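Local coordinates for protein hypothetical NUDIX hydrolase (Listeria monocytogenes, PDB 3SON) that probably hydrolyses nucleoside diphosphate-linked substrates, as a putative Nudix hydrolase of the MutT family, with a calcium ion bound at its metal site, at residues P5-F13 with F35-I46; Y20-T28 with L108-Y118. All coordinates share one frame; numbering follows the deposited sequence.

Contact 1 (P5-F13 with F35-I46); sequences PFQVLVIPF and FVAGGGEDEEAI. With CA (calcium ion), chain C.
The F6 ring lies between I46 CG1, which in one of its two conformers is 3.8 Å from the ring centroid over one face, and G40 CA over the opposite one; E44 O and V8 CG1 lie at its edge. With CG set between backbone N and carbonyl carbon (chi1 61°), F6 reaches loop 40-45. The F35 ring takes I11 CG1 squarely over its centre, 3.7 Å from the centroid. Between the rings, strands 7-13 and 36-39 pair antiparallel, V8, V10 and V36 on one face, Q7, L9 and A37 on the other: V8 N donates to G38 O at 2.8 Å, nearly straight, and V10 N to V36 O; the return bond from V36 N is weak. Strand 36-39 ends in G38 and G39, where the Nudix box begins; from G40 its loop leads into helix 46-58, which carries the metal ligands E53 and E57. A37 O, turned away from strand 7-13, binds the calcium ion at 2.3 Å, alongside two waters and those glutamates. The Q7 amide bends back over the glycines, Q7 NE2 lying 3.2 Å from G39 CA. E44 OE1 accepts E41 N across a type II' turn, and E44 OE2 forms a salt bridge with R52.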
loop_
_atom_site.group_PDB
_atom_site.type_symbol
_atom_site.label_atom_id
_atom_site.label_comp_id
_atom_site.label_asym_id
_atom_site.label_seq_id
_atom_site.Cartn_x
_atom_site.Cartn_y
_atom_site.Cartn_z
ATOM N N PRO A 5 -13.999 2.712 9.751
ATOM C CA PRO A 5 -14.110 2.997 8.319
ATOM C C PRO A 5 -13.063 2.246 7.469
ATOM O O PRO A 5 -11.989 1.854 7.971
ATOM C CB PRO A 5 -13.859 4.522 8.244
ATOM C CG PRO A 5 -13.175 4.870 9.559
ATOM C CD PRO A 5 -13.109 3.667 10.420
ATOM N N PHE A 6 -13.392 2.014 6.208
ATOM C CA PHE A 6 -12.502 1.317 5.301
ATOM C C PHE A 6 -12.862 1.731 3.926
ATOM O O PHE A 6 -13.939 2.277 3.716
ATOM C CB PHE A 6 -12.685 -0.208 5.433
ATOM C CG PHE A 6 -14.107 -0.703 5.079
ATOM C CD1 PHE A 6 -14.459 -0.973 3.753
ATOM C CD2 PHE A 6 -15.037 -0.924 6.064
ATOM C CE1 PHE A 6 -15.725 -1.439 3.410
ATOM C CE2 PHE A 6 -16.326 -1.394 5.756
ATOM C CZ PHE A 6 -16.671 -1.633 4.421
ATOM N N GLN A 7 -12.017 1.354 2.963
ATOM C CA GLN A 7 -12.183 1.624 1.570
ATOM C C GLN A 7 -12.124 0.332 0.759
ATOM O O GLN A 7 -11.552 -0.677 1.201
ATOM C CB GLN A 7 -11.023 2.482 1.071
ATOM C CG GLN A 7 -11.116 3.948 1.452
ATOM C CD GLN A 7 -12.080 4.694 0.590
ATOM O OE1 GLN A 7 -12.000 4.676 -0.647
ATOM N NE2 GLN A 7 -13.021 5.313 1.214
ATOM N N VAL A 8 -12.763 0.346 -0.376
ATOM C CA VAL A 8 -12.611 -0.730 -1.295
ATOM C C VAL A 8 -12.048 -0.248 -2.629
ATOM O O VAL A 8 -12.193 0.964 -3.013
ATOM C CB VAL A 8 -13.908 -1.588 -1.461
ATOM C CG1 VAL A 8 -14.508 -2.067 -0.094
ATOM C CG2 VAL A 8 -14.998 -0.810 -2.238
ATOM N N LEU A 9 -11.331 -1.152 -3.288
ATOM C CA LEU A 9 -10.850 -0.956 -4.643
ATOM C C LEU A 9 -11.401 -2.127 -5.450
ATOM O O LEU A 9 -11.443 -3.269 -4.970
ATOM C CB LEU A 9 -9.321 -0.907 -4.714
ATOM C CG LEU A 9 -8.676 -0.582 -6.066
ATOM C CD1 LEU A 9 -8.526 0.923 -6.212
ATOM C CD2 LEU A 9 -7.318 -1.271 -6.168
ATOM N N VAL A 10 -11.878 -1.837 -6.646
ATOM C CA VAL A 10 -12.407 -2.894 -7.541
ATOM C C VAL A 10 -11.890 -2.746 -8.976
ATOM O O VAL A 10 -12.048 -1.683 -9.584
ATOM C CB VAL A 10 -13.934 -2.882 -7.584
ATOM C CG1 VAL A 10 -14.434 -4.036 -8.397
ATOM C CG2 VAL A 10 -14.539 -2.907 -6.185
ATOM N N ILE A 11 -11.218 -3.797 -9.481
ATOM C CA ILE A 11 -10.571 -3.779 -10.783
ATOM C C ILE A 11 -11.461 -4.532 -11.758
ATOM O O ILE A 11 -11.638 -5.735 -11.624
ATOM C CB ILE A 11 -9.194 -4.472 -10.743
ATOM C CG1 ILE A 11 -8.270 -3.780 -9.730
ATOM C CG2 ILE A 11 -8.502 -4.523 -12.145
ATOM C CD1 ILE A 11 -6.950 -4.493 -9.532
ATOM N N PRO A 12 -12.045 -3.836 -12.738
ATOM C CA PRO A 12 -12.811 -4.589 -13.776
ATOM C C PRO A 12 -11.855 -5.294 -14.733
ATOM O O PRO A 12 -10.738 -4.796 -14.973
ATOM C CB PRO A 12 -13.529 -3.466 -14.546
ATOM C CG PRO A 12 -13.313 -2.231 -13.749
ATOM C CD PRO A 12 -11.994 -2.409 -13.066
ATOM N N PHE A 13 -12.229 -6.478 -15.249
ATOM C CA PHE A 13 -11.426 -7.133 -16.284
ATOM C C PHE A 13 -12.304 -7.904 -17.271
ATOM O O PHE A 13 -13.461 -8.226 -16.964
ATOM C CB PHE A 13 -10.368 -8.079 -15.707
ATOM C CG PHE A 13 -10.940 -9.279 -15.039
ATOM C CD1 PHE A 13 -11.331 -9.226 -13.707
ATOM C CD2 PHE A 13 -11.136 -10.475 -15.748
ATOM C CE1 PHE A 13 -11.857 -10.317 -13.095
ATOM C CE2 PHE A 13 -11.650 -11.585 -15.129
ATOM C CZ PHE A 13 -12.048 -11.521 -13.821
ATOM N N PHE A 35 -9.189 2.958 -10.588
ATOM C CA PHE A 35 -10.161 1.885 -10.531
ATOM C C PHE A 35 -11.431 2.328 -9.782
ATOM O O PHE A 35 -11.554 3.506 -9.440
ATOM C CB PHE A 35 -9.534 0.632 -9.895
ATOM C CG PHE A 35 -8.386 0.035 -10.696
ATOM C CD1 PHE A 35 -8.556 -0.346 -11.994
ATOM C CD2 PHE A 35 -7.146 -0.268 -10.081
ATOM C CE1 PHE A 35 -7.497 -0.954 -12.709
ATOM C CE2 PHE A 35 -6.076 -0.813 -10.788
ATOM C CZ PHE A 35 -6.249 -1.164 -12.108
ATOM N N VAL A 36 -12.410 1.428 -9.699
ATOM C CA VAL A 36 -13.601 1.632 -8.913
ATOM C C VAL A 36 -13.143 1.790 -7.460
ATOM O O VAL A 36 -12.312 1.030 -6.971
ATOM C CB VAL A 36 -14.593 0.457 -9.086
ATOM C CG1 VAL A 36 -15.717 0.458 -8.031
ATOM C CG2 VAL A 36 -15.179 0.431 -10.451
ATOM N N ALA A 37 -13.641 2.805 -6.754
ATOM C CA ALA A 37 -13.182 3.020 -5.354
ATOM C C ALA A 37 -14.305 3.614 -4.537
ATOM O O ALA A 37 -15.106 4.421 -5.059
ATOM C CB ALA A 37 -11.964 3.953 -5.311
ATOM N N GLY A 38 -14.362 3.283 -3.265
ATOM C CA GLY A 38 -15.354 3.896 -2.407
ATOM C C GLY A 38 -15.222 3.467 -0.983
ATOM O O GLY A 38 -14.635 2.439 -0.703
ATOM N N GLY A 39 -15.932 4.124 -0.091
ATOM C CA GLY A 39 -15.853 3.786 1.299
ATOM C C GLY A 39 -17.067 3.023 1.830
ATOM O O GLY A 39 -18.181 3.087 1.265
ATOM N N GLY A 40 -16.836 2.288 2.919
ATOM C CA GLY A 40 -17.875 1.588 3.598
ATOM C C GLY A 40 -18.880 2.541 4.128
ATOM O O GLY A 40 -18.520 3.625 4.633
ATOM N N GLU A 41 -20.158 2.168 4.006
ATOM C CA GLU A 41 -21.259 2.929 4.624
ATOM C C GLU A 41 -22.059 2.082 5.589
ATOM O O GLU A 41 -22.119 0.862 5.443
ATOM C CB GLU A 41 -22.192 3.474 3.532
ATOM C CG GLU A 41 -21.505 4.482 2.641
ATOM C CD GLU A 41 -22.409 4.990 1.522
ATOM O OE1 GLU A 41 -23.627 4.758 1.608
ATOM O OE2 GLU A 41 -21.890 5.578 0.543
ATOM N N ASP A 42 -22.650 2.738 6.596
ATOM C CA ASP A 42 -23.598 2.100 7.538
ATOM C C ASP A 42 -23.045 0.836 8.218
ATOM O O ASP A 42 -22.029 0.899 8.915
ATOM C CB ASP A 42 -24.910 1.788 6.819
ATOM C CG ASP A 42 -25.535 3.014 6.175
ATOM O OD1 ASP A 42 -25.328 4.138 6.674
ATOM O OD2 ASP A 42 -26.256 2.842 5.169
ATOM N N GLU A 43 -23.714 -0.300 8.024
ATOM C CA GLU A 43 -23.275 -1.559 8.598
ATOM C C GLU A 43 -22.798 -2.548 7.541
ATOM O O GLU A 43 -22.820 -3.753 7.774
ATOM C CB GLU A 43 -24.408 -2.196 9.446
ATOM N N GLU A 44 -22.280 -2.034 6.409
ATOM C CA GLU A 44 -21.886 -2.880 5.275
ATOM C C GLU A 44 -20.740 -3.908 5.542
ATOM O O GLU A 44 -19.717 -3.610 6.184
ATOM C CB GLU A 44 -21.485 -1.968 4.078
ATOM C CG GLU A 44 -22.688 -1.285 3.447
ATOM C CD GLU A 44 -22.316 -0.546 2.188
ATOM O OE1 GLU A 44 -21.209 0.045 2.128
ATOM O OE2 GLU A 44 -23.156 -0.530 1.279
ATOM N N ALA A 45 -20.904 -5.134 5.043
ATOM C CA ALA A 45 -19.771 -6.011 4.984
ATOM C C ALA A 45 -18.928 -5.389 3.860
ATOM O O ALA A 45 -19.475 -4.630 3.025
ATOM C CB ALA A 45 -20.157 -7.450 4.668
ATOM N N ILE A 46 -17.631 -5.673 3.853
ATOM C CA ILE A 46 -16.714 -5.151 2.843
ATOM C C ILE A 46 -17.108 -5.591 1.428
ATOM O O ILE A 46 -16.941 -4.855 0.465
ATOM C CB ILE A 46 -15.297 -5.659 3.141
ATOM C CG1 ILE A 46 -14.623 -4.837 4.231
ATOM C CG2 ILE A 46 -14.463 -5.695 1.901
ATOM C CD1 ILE A 46 -13.623 -5.674 5.011
HETATM CA CA CA C . -17.091 5.520 -5.527
HETATM O O HOH W 1 -19.101 6.186 -5.164
HETATM O O HOH W 2 -15.699 7.226 -4.021
#

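Contact 2 (Y20-T28 with L108-Y118); sequences YQFGVLHRT and LEHSELRWVSY
R27 and E109 meet at the end of the strand pair. From R27 CB, which lies 4.1 Å from E109 O, the chain runs out through CG, 4.2 Å from H110 CD2, and bends at chi3 (66°). The bend brings NH1 and NH2 up to E109 CG, which sits obliquely off their end, 3.5 Å from R27 NH2; E109 O lies over one face of the guanidinium, and R27 NH1 forms a salt bridge to E109 OE2 at 2.9 Å, approaching from above the carboxylate plane. D29 takes R27 NE, and Q34 accepts from R27 NH1 as well as bonding H110 NE2, which ties both segments to a third residue. Beside R27, the H110 ring has L25 CB over one face and E109 CB over the opposite face, with H26 O at its edge. H26 ND1 donates in its ring plane to S111 OG at 2.8 Å, while D31 bonds H26 NE2. Strands 20-27 and 112-116 run antiparallel within the mixed sheet of the Nudix fold, with F22-V116 and V24-R114 as hydrogen-bonded pairs; R114 N to V24 O is nearly straight. Between these pairs G23 faces W115, and the indole packs against the backbone, CZ3 of W115 lying 3.3 Å from G23 N. L113 CG lies over one face of the W115 ring, toward its rim, and L113 CD1 meets L25 CD2. On the other face of the sheet F22 CE2 touches Y118 CB at 3.8 Å, next to helix 128-142. Water 4 donates to both Q21 OE1 and W115 O.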
loop_
_atom_site.group_PDB
_atom_site.type_symbol
_atom_site.label_atom_id
_atom_site.label_comp_id
_atom_site.label_asym_id
_atom_site.label_seq_id
_atom_site.Cartn_x
_atom_site.Cartn_y
_atom_site.Cartn_z
ATOM N N TYR A 20 -6.039 -10.966 -21.457
ATOM C CA TYR A 20 -6.967 -10.302 -20.587
ATOM C C TYR A 20 -6.742 -8.827 -20.734
ATOM O O TYR A 20 -5.607 -8.367 -20.995
ATOM C CB TYR A 20 -6.728 -10.688 -19.139
ATOM C CG TYR A 20 -7.134 -12.110 -18.831
ATOM C CD1 TYR A 20 -8.445 -12.403 -18.508
ATOM C CD2 TYR A 20 -6.213 -13.143 -18.853
ATOM C CE1 TYR A 20 -8.840 -13.700 -18.221
ATOM C CE2 TYR A 20 -6.601 -14.446 -18.581
ATOM C CZ TYR A 20 -7.924 -14.707 -18.251
ATOM O OH TYR A 20 -8.360 -15.988 -17.972
ATOM N N GLN A 21 -7.836 -8.087 -20.625
ATOM C CA GLN A 21 -7.782 -6.648 -20.555
ATOM C C GLN A 21 -8.362 -6.144 -19.233
ATOM O O GLN A 21 -9.232 -6.793 -18.620
ATOM C CB GLN A 21 -8.481 -6.032 -21.751
ATOM C CG GLN A 21 -7.754 -6.376 -23.059
ATOM C CD GLN A 21 -8.067 -5.412 -24.174
ATOM O OE1 GLN A 21 -9.177 -4.937 -24.285
ATOM N NE2 GLN A 21 -7.072 -5.102 -24.996
ATOM N N PHE A 22 -7.945 -4.939 -18.857
ATOM C CA PHE A 22 -8.256 -4.374 -17.572
ATOM C C PHE A 22 -8.866 -2.990 -17.796
ATOM O O PHE A 22 -8.452 -2.229 -18.700
ATOM C CB PHE A 22 -6.976 -4.294 -16.736
ATOM C CG PHE A 22 -6.321 -5.630 -16.531
ATOM C CD1 PHE A 22 -6.800 -6.459 -15.538
ATOM C CD2 PHE A 22 -5.324 -6.085 -17.360
ATOM C CE1 PHE A 22 -6.289 -7.715 -15.356
ATOM C CE2 PHE A 22 -4.754 -7.330 -17.158
ATOM C CZ PHE A 22 -5.273 -8.161 -16.186
ATOM N N GLY A 23 -9.876 -2.714 -17.007
ATOM C CA GLY A 23 -10.672 -1.545 -17.152
ATOM C C GLY A 23 -10.184 -0.401 -16.237
ATOM O O GLY A 23 -10.092 -0.547 -15.029
ATOM N N VAL A 24 -9.722 0.685 -16.847
ATOM C CA VAL A 24 -9.314 1.847 -16.060
ATOM C C VAL A 24 -10.219 3.008 -16.401
ATOM O O VAL A 24 -10.664 3.140 -17.532
ATOM C CB VAL A 24 -7.859 2.258 -16.306
ATOM C CG1 VAL A 24 -6.924 1.102 -15.997
ATOM C CG2 VAL A 24 -7.616 2.639 -17.773
ATOM N N LEU A 25 -10.408 3.889 -15.418
ATOM C CA LEU A 25 -11.371 5.006 -15.509
ATOM C C LEU A 25 -10.663 6.306 -15.447
ATOM O O LEU A 25 -9.831 6.496 -14.578
ATOM C CB LEU A 25 -12.370 4.923 -14.354
ATOM C CG LEU A 25 -13.259 3.658 -14.264
ATOM C CD1 LEU A 25 -13.936 3.538 -12.893
ATOM C CD2 LEU A 25 -14.353 3.676 -15.318
ATOM N N HIS A 26 -10.991 7.196 -16.381
ATOM C CA HIS A 26 -10.411 8.476 -16.387
ATOM C C HIS A 26 -11.376 9.419 -15.731
ATOM O O HIS A 26 -12.580 9.371 -15.986
ATOM C CB HIS A 26 -10.135 8.890 -17.783
ATOM C CG HIS A 26 -9.360 10.153 -17.858
ATOM N ND1 HIS A 26 -9.965 11.356 -18.067
ATOM C CD2 HIS A 26 -8.000 10.392 -17.787
ATOM C CE1 HIS A 26 -9.020 12.326 -18.049
ATOM N NE2 HIS A 26 -7.815 11.740 -17.904
ATOM N N ARG A 27 -10.866 10.246 -14.814
ATOM C CA ARG A 27 -11.731 11.185 -14.123
ATOM C C ARG A 27 -12.212 12.399 -14.979
ATOM O O ARG A 27 -11.505 12.927 -15.880
ATOM C CB ARG A 27 -11.047 11.727 -12.879
ATOM C CG ARG A 27 -10.928 10.674 -11.770
ATOM C CD ARG A 27 -10.543 11.376 -10.465
ATOM N NE ARG A 27 -11.580 12.292 -9.939
ATOM C CZ ARG A 27 -12.595 11.886 -9.205
ATOM N NH1 ARG A 27 -12.776 10.583 -8.966
ATOM N NH2 ARG A 27 -13.488 12.767 -8.736
ATOM N N THR A 28 -13.441 12.813 -14.728
ATOM C CA THR A 28 -13.964 14.023 -15.404
ATOM C C THR A 28 -13.224 15.282 -15.013
ATOM O O THR A 28 -12.938 16.152 -15.895
ATOM C CB THR A 28 -15.497 14.178 -15.180
ATOM O OG1 THR A 28 -16.144 13.023 -15.730
ATOM C CG2 THR A 28 -16.038 15.500 -15.839
ATOM N N LEU A 108 -21.191 10.496 -13.755
ATOM C CA LEU A 108 -20.559 11.750 -14.132
ATOM C C LEU A 108 -19.098 11.946 -13.600
ATOM O O LEU A 108 -18.383 12.841 -14.059
ATOM C CB LEU A 108 -21.421 12.936 -13.711
ATOM C CG LEU A 108 -22.869 12.986 -14.215
ATOM C CD1 LEU A 108 -23.573 14.282 -13.800
ATOM C CD2 LEU A 108 -22.906 12.807 -15.731
ATOM N N GLU A 109 -18.679 11.151 -12.643
ATOM C CA GLU A 109 -17.340 11.257 -12.056
ATOM C C GLU A 109 -16.228 10.912 -13.069
ATOM O O GLU A 109 -15.116 11.346 -12.875
ATOM C CB GLU A 109 -17.220 10.292 -10.859
ATOM C CG GLU A 109 -16.076 10.667 -9.923
ATOM C CD GLU A 109 -16.165 9.981 -8.564
ATOM O OE1 GLU A 109 -17.150 10.227 -7.831
ATOM O OE2 GLU A 109 -15.239 9.209 -8.230
ATOM N N HIS A 110 -16.576 10.173 -14.130
ATOM C CA HIS A 110 -15.646 9.654 -15.123
ATOM C C HIS A 110 -15.953 10.009 -16.552
ATOM O O HIS A 110 -17.135 10.153 -16.956
ATOM C CB HIS A 110 -15.531 8.095 -14.979
ATOM C CG HIS A 110 -15.037 7.675 -13.622
ATOM N ND1 HIS A 110 -15.814 6.999 -12.773
ATOM C CD2 HIS A 110 -13.857 7.896 -12.961
ATOM C CE1 HIS A 110 -15.173 6.821 -11.629
ATOM N NE2 HIS A 110 -13.985 7.367 -11.735
ATOM N N SER A 111 -14.888 10.137 -17.355
ATOM C CA SER A 111 -14.986 10.525 -18.773
ATOM C C SER A 111 -14.748 9.391 -19.758
ATOM O O SER A 111 -15.034 9.533 -20.920
ATOM C CB SER A 111 -13.991 11.634 -19.106
ATOM O OG SER A 111 -12.636 11.245 -18.973
ATOM N N GLU A 112 -14.241 8.300 -19.267
ATOM C CA GLU A 112 -13.872 7.202 -20.124
ATOM C C GLU A 112 -13.601 5.973 -19.257
ATOM O O GLU A 112 -12.982 6.077 -18.206
ATOM C CB GLU A 112 -12.630 7.597 -20.993
ATOM C CG GLU A 112 -11.973 6.420 -21.721
ATOM C CD GLU A 112 -10.874 6.795 -22.641
ATOM O OE1 GLU A 112 -10.582 8.005 -22.812
ATOM O OE2 GLU A 112 -10.304 5.872 -23.288
ATOM N N LEU A 113 -14.052 4.802 -19.753
ATOM C CA LEU A 113 -13.556 3.498 -19.317
ATOM C C LEU A 113 -12.682 3.024 -20.506
ATOM O O LEU A 113 -13.162 3.049 -21.658
ATOM C CB LEU A 113 -14.678 2.498 -19.160
ATOM C CG LEU A 113 -14.351 1.004 -18.814
ATOM C CD1 LEU A 113 -13.702 0.881 -17.464
ATOM C CD2 LEU A 113 -15.531 0.036 -18.945
ATOM N N ARG A 114 -11.420 2.693 -20.241
ATOM C CA ARG A 114 -10.547 2.142 -21.239
ATOM C C ARG A 114 -10.102 0.728 -20.856
ATOM O O ARG A 114 -9.663 0.470 -19.728
ATOM C CB ARG A 114 -9.345 3.087 -21.420
ATOM C CG ARG A 114 -8.500 2.776 -22.654
ATOM C CD ARG A 114 -7.219 3.603 -22.587
ATOM N NE ARG A 114 -7.445 4.985 -23.023
ATOM C CZ ARG A 114 -6.506 5.929 -23.121
ATOM N NH1 ARG A 114 -5.231 5.681 -22.845
ATOM N NH2 ARG A 114 -6.834 7.150 -23.550
ATOM N N TRP A 115 -10.250 -0.177 -21.813
ATOM C CA TRP A 115 -9.874 -1.584 -21.678
ATOM C C TRP A 115 -8.478 -1.713 -22.255
ATOM O O TRP A 115 -8.249 -1.437 -23.463
ATOM C CB TRP A 115 -10.843 -2.434 -22.491
ATOM C CG TRP A 115 -12.170 -2.528 -21.877
ATOM C CD1 TRP A 115 -13.354 -2.016 -22.339
ATOM C CD2 TRP A 115 -12.488 -3.151 -20.618
ATOM N NE1 TRP A 115 -14.381 -2.273 -21.457
ATOM C CE2 TRP A 115 -13.903 -2.946 -20.394
ATOM C CE3 TRP A 115 -11.746 -3.816 -19.648
ATOM C CZ2 TRP A 115 -14.552 -3.406 -19.249
ATOM C CZ3 TRP A 115 -12.404 -4.233 -18.491
ATOM C CH2 TRP A 115 -13.783 -4.082 -18.325
ATOM N N VAL A 116 -7.505 -2.028 -21.393
ATOM C CA VAL A 116 -6.094 -1.953 -21.735
ATOM C C VAL A 116 -5.364 -3.209 -21.270
ATOM O O VAL A 116 -5.831 -3.934 -20.408
ATOM C CB VAL A 116 -5.451 -0.714 -21.059
ATOM C CG1 VAL A 116 -6.104 0.568 -21.589
ATOM C CG2 VAL A 116 -5.620 -0.782 -19.533
ATOM N N SER A 117 -4.181 -3.449 -21.829
ATOM C CA SER A 117 -3.391 -4.576 -21.398
ATOM C C SER A 117 -2.844 -4.319 -19.993
ATOM O O SER A 117 -2.863 -3.213 -19.496
ATOM C CB SER A 117 -2.202 -4.777 -22.314
ATOM O OG SER A 117 -1.317 -3.697 -22.151
ATOM N N TYR A 118 -2.357 -5.369 -19.374
ATOM C CA TYR A 118 -1.699 -5.250 -18.092
ATOM C C TYR A 118 -0.679 -4.127 -18.092
ATOM O O TYR A 118 -0.697 -3.167 -17.271
ATOM C CB TYR A 118 -1.045 -6.598 -17.705
ATOM C CG TYR A 118 -0.219 -6.512 -16.449
ATOM C CD1 TYR A 118 -0.819 -6.481 -15.195
ATOM C CD2 TYR A 118 1.156 -6.369 -16.502
ATOM C CE1 TYR A 118 -0.063 -6.310 -14.025
ATOM C CE2 TYR A 118 1.917 -6.253 -15.346
ATOM C CZ TYR A 118 1.316 -6.268 -14.112
ATOM O OH TYR A 118 2.070 -6.132 -12.956
HETATM O O HOH W 3 -2.942 -8.033 -20.506
HETATM O O HOH W 4 -9.670 -2.404 -25.705
#

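Overall arrangement
Both contacts pair antiparallel strands of one mixed sheet, their centres about 17 Å apart and on opposite sides of the chain's centre. Strand 20-27 is a neighbour of both 7-15 and 33-39, so the contacts touch directly: P12 O probably accepts a hydrogen bond from G23 N, F35 packs on G23 O, and F13 meets W115. Half of the touching residues of contact 1 are buried; its strand pairing is lined by apolar side chains, and its strand 36-39 brings A37 O to the calcium ion. Contact 2 has a larger exposed share and is more polar, with salt bridges, histidine bonds and waters, though the E109 side chain is about 5 Å from the calcium ion (nearest atoms).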